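Local structure of CDP-4-keto-6-deoxy-D-glucose-3-dehydrase (Yersinia pseudotuberculosis, 3BB8) at residues S88-A93 with F120-N125; S53-G56 with G61-N64; D367-G372 with L422-S427; A219-M224 with E311-N316. The protein probably dehydrates CDP-4-keto-6-deoxy-D-glucose at C3 with pyridoxal 5'-phosphate as cofactor, a step in making lipopolysaccharide sugars. The protein carries 1 engineered substitution. All blocks are in the same frame, centred on the assembly; numbering follows the deposited sequence.

Interaction 1: residues S88-A93 with F120-N125; sequences SANLLA and FPTTVN. With PLP (pyridoxal-5'-phosphate), chain C.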
loop_
_atom_site.group_PDB
_atom_site.type_symbol
_atom_site.label_atom_id
_atom_site.label_comp_id
_atom_site.label_asym_id
_atom_site.label_seq_id
_atom_site.Cartn_x
_atom_site.Cartn_y
_atom_site.Cartn_z
ATOM N N SER A 88 -0.915 4.091 -5.275
ATOM C CA SER A 88 -1.387 2.709 -5.349
ATOM C C SER A 88 -2.628 2.642 -6.238
ATOM O O SER A 88 -2.824 1.665 -6.960
ATOM C CB SER A 88 -1.715 2.172 -3.955
ATOM O OG SER A 88 -0.533 2.018 -3.203
ATOM N N ALA A 89 -3.463 3.677 -6.182
ATOM C CA ALA A 89 -4.660 3.702 -7.011
ATOM C C ALA A 89 -4.232 3.666 -8.474
ATOM O O ALA A 89 -4.742 2.852 -9.254
ATOM C CB ALA A 89 -5.491 4.956 -6.723
ATOM N N ASN A 90 -3.288 4.533 -8.845
ATOM C CA ASN A 90 -2.790 4.562 -10.223
ATOM C C ASN A 90 -2.235 3.188 -10.599
ATOM O O ASN A 90 -2.478 2.697 -11.705
ATOM C CB ASN A 90 -1.693 5.620 -10.400
ATOM C CG ASN A 90 -2.249 7.040 -10.503
ATOM O OD1 ASN A 90 -1.518 8.020 -10.371
ATOM N ND2 ASN A 90 -3.538 7.152 -10.748
ATOM N N LEU A 91 -1.493 2.566 -9.686
ATOM C CA LEU A 91 -0.912 1.242 -9.940
ATOM C C LEU A 91 -1.982 0.195 -10.255
ATOM O O LEU A 91 -1.850 -0.559 -11.219
ATOM C CB LEU A 91 -0.098 0.767 -8.735
ATOM C CG LEU A 91 0.534 -0.624 -8.884
ATOM C CD1 LEU A 91 1.461 -0.647 -10.090
ATOM C CD2 LEU A 91 1.298 -0.981 -7.618
ATOM N N LEU A 92 -3.042 0.167 -9.445
ATOM C CA LEU A 92 -4.147 -0.784 -9.622
ATOM C C LEU A 92 -4.953 -0.532 -10.912
ATOM O O LEU A 92 -5.361 -1.473 -11.594
ATOM C CB LEU A 92 -5.081 -0.729 -8.400
ATOM C CG LEU A 92 -4.536 -1.334 -7.094
ATOM C CD1 LEU A 92 -5.483 -1.040 -5.941
ATOM C CD2 LEU A 92 -4.375 -2.847 -7.268
ATOM N N ALA A 93 -5.171 0.740 -11.240
ATOM C CA ALA A 93 -5.916 1.125 -12.438
ATOM C C ALA A 93 -5.251 0.605 -13.712
ATOM O O ALA A 93 -5.901 -0.022 -14.546
ATOM C CB ALA A 93 -6.049 2.648 -12.498
ATOM N N PHE A 120 3.391 14.007 -12.213
ATOM C CA PHE A 120 3.832 13.332 -11.007
ATOM C C PHE A 120 4.330 11.937 -11.379
ATOM O O PHE A 120 3.722 11.261 -12.210
ATOM C CB PHE A 120 2.680 13.234 -10.007
ATOM C CG PHE A 120 3.124 12.834 -8.637
ATOM C CD1 PHE A 120 3.814 13.735 -7.835
ATOM C CD2 PHE A 120 2.941 11.531 -8.182
ATOM C CE1 PHE A 120 4.325 13.347 -6.600
ATOM C CE2 PHE A 120 3.449 11.134 -6.951
ATOM C CZ PHE A 120 4.143 12.044 -6.160
ATOM N N PRO A 121 5.452 11.498 -10.782
ATOM C CA PRO A 121 6.036 10.182 -11.058
ATOM C C PRO A 121 5.113 8.960 -11.086
ATOM O O PRO A 121 5.109 8.222 -12.064
ATOM C CB PRO A 121 7.153 10.062 -10.005
ATOM C CG PRO A 121 6.826 11.111 -8.990
ATOM C CD PRO A 121 6.282 12.226 -9.811
ATOM N N THR A 122 4.312 8.764 -10.045
ATOM C CA THR A 122 3.435 7.596 -9.996
ATOM C C THR A 122 2.253 7.590 -10.983
ATOM O O THR A 122 1.475 6.632 -11.039
ATOM C CB THR A 122 2.953 7.343 -8.561
ATOM O OG1 THR A 122 2.206 8.464 -8.080
ATOM C CG2 THR A 122 4.158 7.120 -7.653
ATOM N N THR A 123 2.126 8.652 -11.770
ATOM C CA THR A 123 1.074 8.703 -12.794
ATOM C C THR A 123 1.587 7.843 -13.946
ATOM O O THR A 123 0.824 7.160 -14.630
ATOM C CB THR A 123 0.870 10.139 -13.332
ATOM O OG1 THR A 123 0.273 10.940 -12.315
ATOM C CG2 THR A 123 -0.022 10.147 -14.586
ATOM N N VAL A 124 2.906 7.865 -14.118
ATOM C CA VAL A 124 3.578 7.152 -15.201
ATOM C C VAL A 124 4.251 5.833 -14.812
ATOM O O VAL A 124 4.300 4.902 -15.626
ATOM C CB VAL A 124 4.638 8.084 -15.864
ATOM C CG1 VAL A 124 5.411 7.353 -16.954
ATOM C CG2 VAL A 124 3.939 9.314 -16.459
ATOM N N ASN A 125 4.761 5.740 -13.585
ATOM C CA ASN A 125 5.454 4.529 -13.164
ATOM C C ASN A 125 4.706 3.209 -13.378
ATOM O O ASN A 125 5.299 2.233 -13.834
ATOM C CB ASN A 125 5.900 4.660 -11.698
ATOM C CG ASN A 125 6.923 5.776 -11.499
ATOM O OD1 ASN A 125 7.391 6.394 -12.475
ATOM N ND2 ASN A 125 7.289 6.029 -10.247
HETATM N N1 PLP C . -0.679 11.751 -9.069
HETATM C C2 PLP C . -0.700 13.103 -8.768
HETATM C C2A PLP C . -0.883 14.081 -9.921
HETATM C C3 PLP C . -0.555 13.532 -7.415
HETATM O O3 PLP C . -0.565 14.840 -7.078
HETATM C C4 PLP C . -0.391 12.546 -6.350
HETATM C C4A PLP C . -0.268 13.070 -4.878
HETATM C C5 PLP C . -0.366 11.163 -6.729
HETATM C C6 PLP C . -0.519 10.805 -8.124
HETATM C C5A PLP C . -0.208 9.984 -5.819
HETATM O O4P PLP C . -0.785 10.138 -4.600
HETATM P P PLP C . -0.134 9.695 -3.199
HETATM O O1P PLP C . -1.290 9.603 -2.224
HETATM O O2P PLP C . 0.891 10.912 -2.803
HETATM O O3P PLP C . 0.622 8.372 -3.363
#

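Interaction 2: residues S53-G56 with G61-N64; sequences SLDG and GRFN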
loop_
_atom_site.group_PDB
_atom_site.type_symbol
_atom_site.label_atom_id
_atom_site.label_comp_id
_atom_site.label_asym_id
_atom_site.label_seq_id
_atom_site.Cartn_x
_atom_site.Cartn_y
_atom_site.Cartn_z
ATOM N N SER A 53 -11.415 3.149 16.081
ATOM C CA SER A 53 -10.423 2.594 16.991
ATOM C C SER A 53 -11.115 1.710 18.021
ATOM O O SER A 53 -10.641 0.620 18.343
ATOM C CB SER A 53 -9.662 3.711 17.715
ATOM O OG SER A 53 -8.971 4.547 16.802
ATOM N N LEU A 54 -12.243 2.186 18.534
ATOM C CA LEU A 54 -12.991 1.442 19.533
ATOM C C LEU A 54 -13.616 0.176 18.954
ATOM O O LEU A 54 -13.697 -0.845 19.641
ATOM C CB LEU A 54 -14.068 2.339 20.155
ATOM C CG LEU A 54 -13.538 3.549 20.938
ATOM C CD1 LEU A 54 -14.701 4.340 21.486
ATOM C CD2 LEU A 54 -12.626 3.091 22.072
ATOM N N ASP A 55 -14.047 0.246 17.695
ATOM C CA ASP A 55 -14.652 -0.897 17.017
ATOM C C ASP A 55 -13.787 -2.142 17.163
ATOM O O ASP A 55 -14.301 -3.256 17.275
ATOM C CB ASP A 55 -14.850 -0.592 15.529
ATOM C CG ASP A 55 -16.044 0.294 15.274
ATOM O OD1 ASP A 55 -16.550 0.872 16.258
ATOM O OD2 ASP A 55 -16.473 0.420 14.101
ATOM N N GLY A 56 -12.473 -1.944 17.154
ATOM C CA GLY A 56 -11.553 -3.058 17.286
ATOM C C GLY A 56 -11.543 -3.986 16.088
ATOM O O GLY A 56 -10.998 -5.084 16.166
ATOM N N GLY A 61 -14.245 -1.976 6.948
ATOM C CA GLY A 61 -15.550 -2.484 7.310
ATOM C C GLY A 61 -16.619 -1.421 7.280
ATOM O O GLY A 61 -16.875 -0.803 6.247
ATOM N N ARG A 62 -17.243 -1.226 8.433
ATOM C CA ARG A 62 -18.309 -0.254 8.628
ATOM C C ARG A 62 -17.997 1.088 7.965
ATOM O O ARG A 62 -18.710 1.522 7.057
ATOM C CB ARG A 62 -18.523 -0.094 10.135
ATOM C CG ARG A 62 -19.381 1.047 10.604
ATOM C CD ARG A 62 -19.266 1.122 12.128
ATOM N NE ARG A 62 -19.910 2.308 12.683
ATOM C CZ ARG A 62 -19.613 2.826 13.871
ATOM N NH1 ARG A 62 -18.678 2.262 14.632
ATOM N NH2 ARG A 62 -20.245 3.913 14.296
ATOM N N PHE A 63 -16.925 1.736 8.399
ATOM C CA PHE A 63 -16.561 3.026 7.825
ATOM C C PHE A 63 -16.126 2.976 6.362
ATOM O O PHE A 63 -16.522 3.842 5.568
ATOM C CB PHE A 63 -15.472 3.690 8.657
ATOM C CG PHE A 63 -15.921 4.071 10.029
ATOM C CD1 PHE A 63 -15.636 3.255 11.122
ATOM C CD2 PHE A 63 -16.641 5.245 10.233
ATOM C CE1 PHE A 63 -16.061 3.604 12.394
ATOM C CE2 PHE A 63 -17.072 5.603 11.498
ATOM C CZ PHE A 63 -16.782 4.783 12.585
ATOM N N ASN A 64 -15.325 1.975 5.996
ATOM C CA ASN A 64 -14.873 1.876 4.617
ATOM C C ASN A 64 -16.057 1.717 3.679
ATOM O O ASN A 64 -16.034 2.234 2.560
ATOM C CB ASN A 64 -13.912 0.703 4.424
ATOM C CG ASN A 64 -13.301 0.677 3.023
ATOM O OD1 ASN A 64 -12.501 1.547 2.671
ATOM N ND2 ASN A 64 -13.691 -0.312 2.215
#

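Interaction 3: residues D367-G372 with L422-S427; sequences DEAKVG and LDYVVS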
loop_
_atom_site.group_PDB
_atom_site.type_symbol
_atom_site.label_atom_id
_atom_site.label_comp_id
_atom_site.label_asym_id
_atom_site.label_seq_id
_atom_site.Cartn_x
_atom_site.Cartn_y
_atom_site.Cartn_z
ATOM N N ASP A 367 10.269 32.177 0.485
ATOM C CA ASP A 367 10.584 31.273 1.579
ATOM C C ASP A 367 10.862 32.076 2.845
ATOM O O ASP A 367 10.372 31.748 3.925
ATOM C CB ASP A 367 11.813 30.436 1.224
ATOM C CG ASP A 367 12.136 29.397 2.281
ATOM O OD1 ASP A 367 13.330 29.054 2.430
ATOM O OD2 ASP A 367 11.197 28.916 2.955
ATOM N N GLU A 368 11.658 33.131 2.707
ATOM C CA GLU A 368 11.999 33.976 3.844
ATOM C C GLU A 368 10.753 34.685 4.361
ATOM O O GLU A 368 10.586 34.865 5.566
ATOM C CB GLU A 368 13.063 34.997 3.432
ATOM C CG GLU A 368 14.278 34.355 2.760
ATOM C CD GLU A 368 15.362 35.358 2.383
ATOM O OE1 GLU A 368 15.041 36.385 1.740
ATOM O OE2 GLU A 368 16.542 35.107 2.721
ATOM N N ALA A 369 9.875 35.065 3.439
ATOM C CA ALA A 369 8.633 35.754 3.774
ATOM C C ALA A 369 7.561 34.822 4.345
ATOM O O ALA A 369 6.450 35.264 4.640
ATOM C CB ALA A 369 8.059 36.415 2.520
ATOM N N LYS A 370 7.893 33.539 4.480
ATOM C CA LYS A 370 6.971 32.528 5.010
ATOM C C LYS A 370 5.907 32.081 4.011
ATOM O O LYS A 370 4.882 31.528 4.394
ATOM C CB LYS A 370 6.278 33.058 6.270
ATOM C CG LYS A 370 7.203 33.494 7.389
ATOM C CD LYS A 370 7.736 32.317 8.169
ATOM C CE LYS A 370 8.400 32.791 9.455
ATOM N NZ LYS A 370 8.925 31.664 10.281
ATOM N N VAL A 371 6.143 32.344 2.732
ATOM C CA VAL A 371 5.207 31.948 1.688
ATOM C C VAL A 371 5.742 30.686 1.037
ATOM O O VAL A 371 6.724 30.733 0.284
ATOM C CB VAL A 371 5.079 33.034 0.610
ATOM C CG1 VAL A 371 4.209 32.525 -0.544
ATOM C CG2 VAL A 371 4.486 34.288 1.216
ATOM N N GLY A 372 5.099 29.558 1.328
ATOM C CA GLY A 372 5.546 28.297 0.771
ATOM C C GLY A 372 5.325 28.172 -0.722
ATOM O O GLY A 372 4.338 28.674 -1.261
ATOM N N LEU A 422 -3.748 35.367 1.878
ATOM C CA LEU A 422 -3.542 35.693 0.479
ATOM C C LEU A 422 -3.095 37.129 0.238
ATOM O O LEU A 422 -2.179 37.372 -0.554
ATOM C CB LEU A 422 -4.813 35.401 -0.315
ATOM C CG LEU A 422 -5.295 33.945 -0.271
ATOM C CD1 LEU A 422 -6.503 33.783 -1.185
ATOM C CD2 LEU A 422 -4.175 33.010 -0.707
ATOM N N ASP A 423 -3.744 38.080 0.905
ATOM C CA ASP A 423 -3.382 39.482 0.748
ATOM C C ASP A 423 -1.910 39.650 1.107
ATOM O O ASP A 423 -1.181 40.388 0.441
ATOM C CB ASP A 423 -4.255 40.366 1.650
ATOM C CG ASP A 423 -5.635 40.610 1.065
ATOM O OD1 ASP A 423 -6.571 40.893 1.841
ATOM O OD2 ASP A 423 -5.783 40.534 -0.177
ATOM N N TYR A 424 -1.477 38.952 2.153
ATOM C CA TYR A 424 -0.090 39.031 2.583
ATOM C C TYR A 424 0.832 38.512 1.486
ATOM O O TYR A 424 1.880 39.101 1.219
ATOM C CB TYR A 424 0.132 38.214 3.855
ATOM C CG TYR A 424 1.595 38.084 4.215
ATOM C CD1 TYR A 424 2.303 39.166 4.738
ATOM C CD2 TYR A 424 2.286 36.898 3.980
ATOM C CE1 TYR A 424 3.666 39.068 5.017
ATOM C CE2 TYR A 424 3.648 36.790 4.254
ATOM C CZ TYR A 424 4.329 37.878 4.771
ATOM O OH TYR A 424 5.668 37.775 5.046
ATOM N N VAL A 425 0.444 37.401 0.865
ATOM C CA VAL A 425 1.237 36.819 -0.204
ATOM C C VAL A 425 1.360 37.820 -1.345
ATOM O O VAL A 425 2.455 38.059 -1.858
ATOM C CB VAL A 425 0.594 35.508 -0.731
ATOM C CG1 VAL A 425 1.203 35.108 -2.066
ATOM C CG2 VAL A 425 0.796 34.401 0.287
ATOM N N VAL A 426 0.231 38.397 -1.738
ATOM C CA VAL A 426 0.202 39.374 -2.818
ATOM C C VAL A 426 1.132 40.563 -2.557
ATOM O O VAL A 426 1.794 41.046 -3.472
ATOM C CB VAL A 426 -1.240 39.901 -3.058
ATOM C CG1 VAL A 426 -1.213 41.150 -3.923
ATOM C CG2 VAL A 426 -2.068 38.838 -3.751
ATOM N N SER A 427 1.187 41.031 -1.315
ATOM C CA SER A 427 2.041 42.168 -0.996
ATOM C C SER A 427 3.504 41.776 -1.168
ATOM O O SER A 427 4.347 42.609 -1.517
ATOM C CB SER A 427 1.784 42.658 0.438
ATOM O OG SER A 427 2.393 41.819 1.405
#

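Interaction 4: residues A219-M224 with E311-N316; sequences AKHITM and EKRKAN. Engineered in segment 219-224: Lys220 (natural residue His). With PLP (pyridoxal-5'-phosphate), chain C.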
loop_
_atom_site.group_PDB
_atom_site.type_symbol
_atom_site.label_atom_id
_atom_site.label_comp_id
_atom_site.label_asym_id
_atom_site.label_seq_id
_atom_site.Cartn_x
_atom_site.Cartn_y
_atom_site.Cartn_z
ATOM N N ALA A 219 -1.883 16.658 1.613
ATOM C CA ALA A 219 -1.841 17.809 0.726
ATOM C C ALA A 219 -3.031 17.871 -0.224
ATOM O O ALA A 219 -3.302 18.917 -0.821
ATOM C CB ALA A 219 -0.532 17.792 -0.075
ATOM N N LYS A 220 -3.754 16.762 -0.354
ATOM C CA LYS A 220 -4.876 16.709 -1.282
ATOM C C LYS A 220 -6.233 17.246 -0.754
ATOM O O LYS A 220 -6.354 17.644 0.403
ATOM C CB LYS A 220 -4.982 15.273 -1.838
ATOM C CG LYS A 220 -4.081 14.990 -3.107
ATOM C CD LYS A 220 -2.554 14.771 -2.865
ATOM C CE LYS A 220 -1.739 14.909 -4.195
ATOM N NZ LYS A 220 -0.315 14.314 -4.385
ATOM N N HIS A 221 -7.248 17.281 -1.614
ATOM C CA HIS A 221 -8.562 17.804 -1.227
ATOM C C HIS A 221 -9.092 17.325 0.124
ATOM O O HIS A 221 -9.490 18.142 0.955
ATOM C CB HIS A 221 -9.557 17.528 -2.341
ATOM C CG HIS A 221 -9.248 18.276 -3.599
ATOM N ND1 HIS A 221 -9.683 19.563 -3.824
ATOM C CD2 HIS A 221 -8.508 17.935 -4.681
ATOM C CE1 HIS A 221 -9.227 19.982 -4.991
ATOM N NE2 HIS A 221 -8.510 19.012 -5.532
ATOM N N ILE A 222 -9.112 16.011 0.346
ATOM C CA ILE A 222 -9.540 15.467 1.636
ATOM C C ILE A 222 -8.469 14.458 2.008
ATOM O O ILE A 222 -7.773 13.957 1.129
ATOM C CB ILE A 222 -10.929 14.770 1.568
ATOM C CG1 ILE A 222 -10.886 13.562 0.625
ATOM C CG2 ILE A 222 -11.980 15.776 1.145
ATOM C CD1 ILE A 222 -12.199 12.795 0.545
ATOM N N THR A 223 -8.336 14.142 3.291
ATOM C CA THR A 223 -7.282 13.219 3.689
ATOM C C THR A 223 -7.633 12.052 4.626
ATOM O O THR A 223 -8.636 12.077 5.347
ATOM C CB THR A 223 -6.142 14.008 4.342
ATOM O OG1 THR A 223 -5.035 13.139 4.620
ATOM C CG2 THR A 223 -6.632 14.625 5.644
ATOM N N MET A 224 -6.789 11.025 4.606
ATOM C CA MET A 224 -6.856 9.961 5.599
ATOM C C MET A 224 -5.512 9.719 6.280
ATOM O O MET A 224 -5.259 8.638 6.810
ATOM C CB MET A 224 -7.167 8.620 4.929
ATOM C CG MET A 224 -8.519 8.571 4.236
ATOM S SD MET A 224 -8.919 6.930 3.607
ATOM C CE MET A 224 -10.195 7.326 2.414
ATOM N N GLU A 311 -15.563 24.704 -3.083
ATOM C CA GLU A 311 -16.055 26.064 -3.256
ATOM C C GLU A 311 -15.000 27.064 -2.787
ATOM O O GLU A 311 -14.748 28.070 -3.447
ATOM C CB GLU A 311 -17.353 26.243 -2.458
ATOM C CG GLU A 311 -17.819 27.685 -2.291
ATOM C CD GLU A 311 -19.110 27.795 -1.476
ATOM O OE1 GLU A 311 -19.166 27.227 -0.359
ATOM O OE2 GLU A 311 -20.065 28.454 -1.952
ATOM N N LYS A 312 -14.386 26.772 -1.647
ATOM C CA LYS A 312 -13.359 27.633 -1.074
ATOM C C LYS A 312 -12.108 27.717 -1.956
ATOM O O LYS A 312 -11.524 28.788 -2.113
ATOM C CB LYS A 312 -12.981 27.124 0.320
ATOM C CG LYS A 312 -11.956 27.975 1.050
ATOM C CD LYS A 312 -12.445 29.403 1.235
ATOM C CE LYS A 312 -11.424 30.237 1.998
ATOM N NZ LYS A 312 -11.806 31.681 2.066
ATOM N N ARG A 313 -11.695 26.592 -2.531
ATOM C CA ARG A 313 -10.520 26.584 -3.393
ATOM C C ARG A 313 -10.768 27.447 -4.621
ATOM O O ARG A 313 -9.880 28.169 -5.066
ATOM C CB ARG A 313 -10.161 25.149 -3.811
ATOM C CG ARG A 313 -9.558 24.330 -2.676
ATOM C CD ARG A 313 -9.506 22.841 -2.993
ATOM N NE ARG A 313 -8.722 22.136 -1.986
ATOM C CZ ARG A 313 -7.391 22.092 -1.963
ATOM N NH1 ARG A 313 -6.683 22.707 -2.907
ATOM N NH2 ARG A 313 -6.766 21.457 -0.977
ATOM N N LYS A 314 -11.975 27.374 -5.169
ATOM C CA LYS A 314 -12.297 28.178 -6.341
ATOM C C LYS A 314 -12.267 29.663 -5.972
ATOM O O LYS A 314 -11.799 30.497 -6.746
ATOM C CB LYS A 314 -13.678 27.809 -6.877
ATOM C CG LYS A 314 -13.763 26.415 -7.455
ATOM C CD LYS A 314 -15.163 26.139 -7.973
ATOM C CE LYS A 314 -15.267 24.760 -8.580
ATOM N NZ LYS A 314 -16.670 24.432 -8.942
ATOM N N ALA A 315 -12.762 29.974 -4.776
ATOM C CA ALA A 315 -12.811 31.341 -4.275
ATOM C C ALA A 315 -11.405 31.916 -4.147
ATOM O O ALA A 315 -11.083 32.942 -4.748
ATOM C CB ALA A 315 -13.517 31.372 -2.917
ATOM N N ASN A 316 -10.572 31.249 -3.356
ATOM C CA ASN A 316 -9.197 31.679 -3.147
ATOM C C ASN A 316 -8.454 31.849 -4.469
ATOM O O ASN A 316 -7.621 32.739 -4.604
ATOM C CB ASN A 316 -8.462 30.674 -2.261
ATOM C CG ASN A 316 -8.927 30.725 -0.820
ATOM O OD1 ASN A 316 -8.415 30.002 0.037
ATOM N ND2 ASN A 316 -9.898 31.586 -0.544
HETATM N N1 PLP C . -0.679 11.751 -9.069
HETATM C C2 PLP C . -0.700 13.103 -8.768
HETATM C C2A PLP C . -0.883 14.081 -9.921
HETATM C C3 PLP C . -0.555 13.532 -7.415
HETATM O O3 PLP C . -0.565 14.840 -7.078
HETATM C C4 PLP C . -0.391 12.546 -6.350
HETATM C C4A PLP C . -0.268 13.070 -4.878
HETATM C C5 PLP C . -0.366 11.163 -6.729
HETATM C C6 PLP C . -0.519 10.805 -8.124
HETATM C C5A PLP C . -0.208 9.984 -5.819
HETATM O O4P PLP C . -0.785 10.138 -4.600
HETATM P P PLP C . -0.134 9.695 -3.199
HETATM O O1P PLP C . -1.290 9.603 -2.224
HETATM O O2P PLP C . 0.891 10.912 -2.803
HETATM O O3P PLP C . 0.622 8.372 -3.363
#

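Interaction 1: residues S88-A93 with F120-N125
The pyridoxal-phosphate pocket of this aspartate aminotransferase fold is partly built where Asn90, on helix 86-96, meets Thr122 and Thr123 of residues 120-125. The two segments come close at Asn90 and Thr123, with CA atoms 6.2 Å apart. Asn90 CB rests 3.4 Å from Thr122 O, the side chain directed at segment 120-125. On that segment Phe120 lays its ring against the cofactor, with CD2 3.5 Å from PLP C6. Its CG stands anti to the backbone N (chi1 -167°), which brings one face over PLP C4, displaced toward the rim, while Pro121 CD lies against the opposite face. Phe377 meets Phe120 edge-to-face, and Trp247 of the second subunit also reaches its ring. The threonine hydroxyls line the pocket and also bind residues that hold PLP: Thr122 OG1 pairs with Ser87 OG and Thr123 OG1 with Asp191 OD1, and both Ser87 and Asp191 are themselves hydrogen-bonded to PLP. Those hydroxyls thus help to position residues that hold the cofactor directly. Thr122 OG1 also sits in the plane of the Phe120 ring, at its edge, and 3.6 Å from PLP C6.

Interaction 2: residues S53-G56 with G61-N64
Arg62 NH1 gives a hydrogen bond to Asp55 OD2 at 2.9 Å, with an N-H...O angle of 149°, as part of a salt bridge. OD2 accepts with its syn lone pair, the one on the side of OD1, and it lies close to the guanidinium plane. Asp55 OD1 is also only 3.0 Å from Arg62 NH1, so the nitrogen faces the whole carboxylate instead of one corner of it. The carboxylate and guanidinium planes are 21° apart, nearly coplanar, although the two side chains run at about a right angle. Arg62 gets there by stretching: CG is anti to the backbone N (chi1 168°) and the chain stays extended to NE. Over one face of the guanidinium lies the Phe63 ring, with CZ 3.6 Å from its plane and over its centre; Phe63 CE1 is also 3.6 Å from Asp55 OD2. Further charges complete the cluster: Arg7 bridges Asp55 OD1, and Glu51 takes Arg62 NH2, so both ions have a second partner of opposite charge. The bridge spans the short turn between two helices. Gly56, with positive phi, is the first residue to leave helical geometry after helix 43-55, and Gly61 is the N-cap of helix 62-75, while Asp293 at the start of helix 293-323 accepts from the backbone N atoms of Gly61, Phe63 and Asn64, and Phe63 packs on Ala296 and Ala297 of that helix.

Interaction 3: residues D367-G372 with L422-S427
Val371 and Val425 bring their CA atoms to 6.6 Å where the chain leaves helix 359-368 through a Schellman motif at Lys370, phi 77°, and turns along the flank of helix 419-432. Lys370 N closes the end of the first helix with a bond to Asp367 O. The polar link is made just before it: Tyr424 OH donates to Ala369 O at 2.7 Å. The hydroxyl approaches in the carbonyl plane, on a lone pair, at a C=O...O angle of 130°, and the acceptor lies in turn at the edge of the phenol ring, near its plane. Tyr424 has CG anti to its backbone N (chi1 171°), which sends the ring out from its helix to reach this carbonyl. Beside the tyrosine, Val371 points at the helix and its CG2 branch does most of the touching, 3.8 Å from Val425 CG2 and 4.0 Å from Tyr424 CE2. Val425 also packs on Val34, a residue whose backbone is hydrogen-bonded to Lys370 and Gly372, and Tyr424 touches Ala29, so the N-terminal part of the chain joins the group. Ala369 O lies at the end of helix 359-368, where the helix dipole would probably make a carbonyl a better acceptor. The phenol hydroxyl supplies it with a donor, while the Val371-Val425 methyl contact beside the ring keeps the rest of the contact apolar.

Interaction 4: residues A219-M224 with E311-N316
His221 and Arg313 meet with the imidazole ND1 over one face of the guanidinium, 3.3 Å from Arg313 NE. The angle is too poor for a hydrogen bond, and the two planes stand 57° apart. Arg313 CD adds an aliphatic contact, 3.5 Å from His221 CE1. Arg313 leaves helix 293-323 with CG beside its backbone N, runs extended to NE, and turns its guanidinium across that line (chi4 -80°). NH1 is held by the carbonyls of Trp344 and Phe345, which fix the rotation of the group, and NH2 stays 4.1 Å from Lys220 O. His221 likewise keeps CG beside its backbone N, with NE2 weakly bonded to Asp194 O. Residues 219-224 lie in the loop between strands 211-215 and 228-232, which occupies the place where enzymes with the aspartate aminotransferase fold usually carry the Schiff-base lysine. Lys220 is an engineered residue, histidine in the natural protein, and here it forms such a link: NZ to PLP C4A is a covalent bond of 1.3 Å. Its chain bends at chi2 (77°) and then extends through chi3 and chi4 to reach the cofactor, carrying CE to 3.1 Å from PLP O3.

Interactions 1 and 4 share the cofactor: the first lines the pyridine ring, the second attaches the engineered lysine to C4A. Their centres are about 21 Å apart and their nearest atoms about 5 Å. Asp194, hydrogen-bonded to PLP and weakly to His221, gives interaction 4 a second tie to the cofactor. Helix 293-323 carries residues 311-316 of interaction 4 and, at its start, the Asp293 whose carboxylate accepts from backbone N atoms at the start of helix 62-75 in interaction 2, about 26 Å away between centres. Interaction 3 lies away from the annotated sites, yet it touches interaction 4, Leu422 CD1 lying 3.7 Å from Asn316 O. Interactions 2 and 3 are the most distant pair, centres about 41 Å apart.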